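Local atomic coordinates of uncharacterized protein (Pseudomonas aeruginosa, PDB entry 3LLB), a protein that probably takes part in magnesium and cobalt ion transport, the piece described here being its C-terminal transporter-associated domain. Residues V56-R64 against V73-L81. Sequence-based numbering, arbitrary orientation.
Sequences VELGEFRFR and VHLLRLSPL
The backbone N of R77 donates to R64 O at 2.7 Å, and R64 N returns a bond to R77 O at 3.0 Å, closing a hydrogen-bonded pair of an antiparallel hairpin. Toward the C-terminal end of strand 73-80, R62 and S79 repeat the exchange, with F63 and L78 as the non-hydrogen-bonded pair between them. A last bond, L81 N to E60 O at 2.8 Å, ties L81 to the type II' turn L58 to F61. G59, with positive phi, suits that turn.

On one face, F63, L78 and L76 suit the buried apolar interior; F61 lies at its margin, its ring still packing on L78. L78 CD1 sits over the F63 ring, 3.6 Å from its centroid and 18° off the normal, in a CH-pi contact displaced toward the CE1–CZ rim. CG of L78 lies anti to its backbone N (chi1 -171°), sending the isobutyl group across to both phenylalanines; the same CD1 touches F61 CB at 3.6 Å.

The other face is polar. R62 bends at chi3, bringing NH2 back to E57 OE2 at 2.8 Å, a salt bridge whose hydrogen bond is weak. L81 CD2 flanks this ion pair, packing 3.4 Å from E57 CD and over one face of the R62 guanidinium. R64 and R77 run side by side, their guanidinium planes 39° apart; D10 forms a salt bridge with R77 and probably offsets part of the repulsion, while N53 OD1 accepts a hydrogen bond from R64 NH2, helping to hold that guanidinium.

Strand 73-80 lies between strands 11-14 and 61-68, the latter flanked in turn by strand 55-58. Helix 19-26 packs on F61 and L78 through F26, while helix 38-46 meets F63 through V42 and L76 through V38.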
loop_
_atom_site.group_PDB
_atom_site.type_symbol
_atom_site.label_atom_id
_atom_site.label_comp_id
_atom_site.label_asym_id
_atom_site.label_seq_id
_atom_site.Cartn_x
_atom_site.Cartn_y
_atom_site.Cartn_z
ATOM N N VAL A 56 1.607 7.506 -4.552
ATOM C CA VAL A 56 1.753 8.361 -3.372
ATOM C C VAL A 56 2.984 7.901 -2.584
ATOM O O VAL A 56 3.287 6.709 -2.515
ATOM C CB VAL A 56 0.459 8.368 -2.547
ATOM C CG1 VAL A 56 0.110 7.007 -1.928
ATOM C CG2 VAL A 56 0.513 9.511 -1.525
ATOM N N GLU A 57 3.704 8.856 -2.022
ATOM C CA GLU A 57 4.779 8.593 -1.084
ATOM C C GLU A 57 4.319 8.866 0.333
ATOM O O GLU A 57 3.725 9.923 0.649
ATOM C CB GLU A 57 6.004 9.402 -1.449
ATOM C CG GLU A 57 6.499 9.102 -2.871
ATOM C CD GLU A 57 7.817 9.800 -3.216
ATOM O OE1 GLU A 57 8.339 10.636 -2.398
ATOM O OE2 GLU A 57 8.332 9.484 -4.322
ATOM N N LEU A 58 4.537 7.856 1.152
ATOM C CA LEU A 58 4.192 7.867 2.542
ATOM C C LEU A 58 5.308 7.184 3.345
ATOM O O LEU A 58 5.732 6.054 3.037
ATOM C CB LEU A 58 2.910 7.127 2.788
ATOM C CG LEU A 58 1.618 7.594 2.140
ATOM C CD1 LEU A 58 0.661 6.401 2.106
ATOM C CD2 LEU A 58 1.065 8.800 2.909
ATOM N N GLY A 59 5.802 7.881 4.363
ATOM C CA GLY A 59 6.854 7.338 5.197
ATOM C C GLY A 59 8.030 7.248 4.295
ATOM O O GLY A 59 8.293 8.209 3.540
ATOM N N GLU A 60 8.691 6.095 4.365
ATOM C CA GLU A 60 9.907 5.798 3.594
ATOM C C GLU A 60 9.608 4.943 2.379
ATOM O O GLU A 60 10.498 4.308 1.848
ATOM C CB GLU A 60 10.892 5.113 4.488
ATOM C CG GLU A 60 11.492 6.105 5.459
ATOM C CD GLU A 60 12.568 6.981 4.785
ATOM O OE1 GLU A 60 13.640 6.464 4.333
ATOM O OE2 GLU A 60 12.351 8.179 4.705
ATOM N N PHE A 61 8.361 4.982 1.924
ATOM C CA PHE A 61 7.930 4.189 0.784
ATOM C C PHE A 61 7.152 4.947 -0.236
ATOM O O PHE A 61 6.460 5.900 0.090
ATOM C CB PHE A 61 7.084 3.023 1.255
ATOM C CG PHE A 61 7.813 2.067 2.148
ATOM C CD1 PHE A 61 8.598 1.085 1.620
ATOM C CD2 PHE A 61 7.740 2.194 3.523
ATOM C CE1 PHE A 61 9.293 0.226 2.439
ATOM C CE2 PHE A 61 8.452 1.318 4.346
ATOM C CZ PHE A 61 9.212 0.352 3.795
ATOM N N ARG A 62 7.300 4.498 -1.482
ATOM C CA ARG A 62 6.451 4.851 -2.586
ATOM C C ARG A 62 5.420 3.718 -2.844
ATOM O O ARG A 62 5.753 2.511 -2.874
ATOM C CB ARG A 62 7.288 5.166 -3.835
ATOM C CG ARG A 62 6.418 5.445 -5.079
ATOM C CD ARG A 62 7.166 5.807 -6.402
ATOM N NE ARG A 62 8.055 6.953 -6.255
ATOM C CZ ARG A 62 9.367 6.884 -6.001
ATOM N NH1 ARG A 62 9.992 5.698 -5.885
ATOM N NH2 ARG A 62 10.073 8.006 -5.859
ATOM N N PHE A 63 4.152 4.125 -2.997
ATOM C CA PHE A 63 3.046 3.234 -3.277
ATOM C C PHE A 63 2.453 3.578 -4.639
ATOM O O PHE A 63 1.886 4.638 -4.802
ATOM C CB PHE A 63 1.944 3.424 -2.239
ATOM C CG PHE A 63 2.316 2.996 -0.807
ATOM C CD1 PHE A 63 1.792 1.851 -0.265
ATOM C CD2 PHE A 63 3.102 3.818 0.028
ATOM C CE1 PHE A 63 2.095 1.469 1.046
ATOM C CE2 PHE A 63 3.359 3.444 1.307
ATOM C CZ PHE A 63 2.845 2.256 1.809
ATOM N N ARG A 64 2.572 2.647 -5.580
ATOM C CA ARG A 64 2.041 2.813 -6.941
ATOM C C ARG A 64 0.868 1.857 -7.112
ATOM O O ARG A 64 0.983 0.628 -6.794
ATOM C CB ARG A 64 3.136 2.539 -7.957
ATOM C CG ARG A 64 2.673 2.458 -9.394
ATOM C CD ARG A 64 3.779 2.023 -10.318
ATOM N NE ARG A 64 3.181 1.425 -11.514
ATOM C CZ ARG A 64 3.612 0.324 -12.143
ATOM N NH1 ARG A 64 4.685 -0.362 -11.714
ATOM N NH2 ARG A 64 2.965 -0.096 -13.232
ATOM N N VAL A 73 -9.033 -0.177 -4.052
ATOM C CA VAL A 73 -7.682 -0.535 -4.480
ATOM C C VAL A 73 -7.533 -2.008 -4.194
ATOM O O VAL A 73 -8.032 -2.511 -3.178
ATOM C CB VAL A 73 -6.601 0.255 -3.816
ATOM C CG1 VAL A 73 -5.183 -0.134 -4.258
ATOM C CG2 VAL A 73 -6.824 1.736 -4.040
ATOM N N HIS A 74 -6.837 -2.692 -5.061
ATOM C CA HIS A 74 -6.550 -4.101 -4.825
ATOM C C HIS A 74 -5.063 -4.425 -4.603
ATOM O O HIS A 74 -4.741 -5.193 -3.699
ATOM C CB HIS A 74 -7.095 -4.961 -5.958
ATOM C CG HIS A 74 -8.580 -5.102 -5.973
ATOM N ND1 HIS A 74 -9.271 -5.805 -5.005
ATOM C CD2 HIS A 74 -9.506 -4.650 -6.844
ATOM C CE1 HIS A 74 -10.558 -5.777 -5.294
ATOM N NE2 HIS A 74 -10.723 -5.087 -6.403
ATOM N N LEU A 75 -4.180 -3.878 -5.425
ATOM C CA LEU A 75 -2.768 -4.207 -5.385
ATOM C C LEU A 75 -1.953 -2.929 -5.543
ATOM O O LEU A 75 -2.266 -2.073 -6.407
ATOM C CB LEU A 75 -2.431 -5.156 -6.541
ATOM C CG LEU A 75 -3.041 -6.576 -6.577
ATOM C CD1 LEU A 75 -2.763 -7.360 -7.891
ATOM C CD2 LEU A 75 -2.583 -7.374 -5.348
ATOM N N LEU A 76 -0.898 -2.807 -4.727
ATOM C CA LEU A 76 0.035 -1.710 -4.718
ATOM C C LEU A 76 1.392 -2.294 -5.017
ATOM O O LEU A 76 1.683 -3.393 -4.579
ATOM C CB LEU A 76 0.060 -1.043 -3.332
ATOM C CG LEU A 76 -1.355 -0.508 -3.171
ATOM C CD1 LEU A 76 -1.921 -0.856 -1.892
ATOM C CD2 LEU A 76 -1.405 0.945 -3.596
ATOM N N ARG A 77 2.226 -1.583 -5.751
ATOM C CA ARG A 77 3.643 -1.839 -5.787
ATOM C C ARG A 77 4.350 -0.919 -4.801
ATOM O O ARG A 77 4.207 0.268 -4.865
ATOM C CB ARG A 77 4.189 -1.593 -7.167
ATOM C CG ARG A 77 5.624 -1.951 -7.361
ATOM C CD ARG A 77 5.943 -2.199 -8.804
ATOM N NE ARG A 77 7.395 -2.277 -8.994
ATOM C CZ ARG A 77 8.005 -2.941 -9.948
ATOM N NH1 ARG A 77 7.301 -3.628 -10.830
ATOM N NH2 ARG A 77 9.331 -2.935 -10.002
ATOM N N LEU A 78 5.065 -1.514 -3.885
ATOM C CA LEU A 78 5.801 -0.805 -2.828
ATOM C C LEU A 78 7.267 -0.699 -3.184
ATOM O O LEU A 78 7.863 -1.706 -3.467
ATOM C CB LEU A 78 5.651 -1.576 -1.537
ATOM C CG LEU A 78 6.167 -0.903 -0.281
ATOM C CD1 LEU A 78 5.197 0.188 0.244
ATOM C CD2 LEU A 78 6.458 -1.931 0.806
ATOM N N SER A 79 7.827 0.497 -3.243
ATOM C CA SER A 79 9.252 0.737 -3.528
ATOM C C SER A 79 9.817 1.498 -2.308
ATOM O O SER A 79 9.191 2.410 -1.803
ATOM C CB SER A 79 9.398 1.617 -4.799
ATOM O OG SER A 79 8.862 1.044 -5.970
ATOM N N PRO A 80 11.037 1.160 -1.825
ATOM C CA PRO A 80 11.638 2.039 -0.796
ATOM C C PRO A 80 12.042 3.410 -1.319
ATOM O O PRO A 80 12.486 3.491 -2.454
ATOM C CB PRO A 80 12.926 1.304 -0.402
ATOM C CG PRO A 80 13.233 0.374 -1.524
ATOM C CD PRO A 80 11.898 0.007 -2.154
ATOM N N LEU A 81 11.960 4.479 -0.529
ATOM C CA LEU A 81 12.420 5.790 -1.042
ATOM C C LEU A 81 13.962 5.973 -1.199
ATOM O O LEU A 81 14.420 6.529 -2.197
ATOM C CB LEU A 81 11.840 6.957 -0.229
ATOM C CG LEU A 81 10.359 7.306 -0.342
ATOM C CD1 LEU A 81 10.018 8.502 0.582
ATOM C CD2 LEU A 81 9.967 7.584 -1.779
#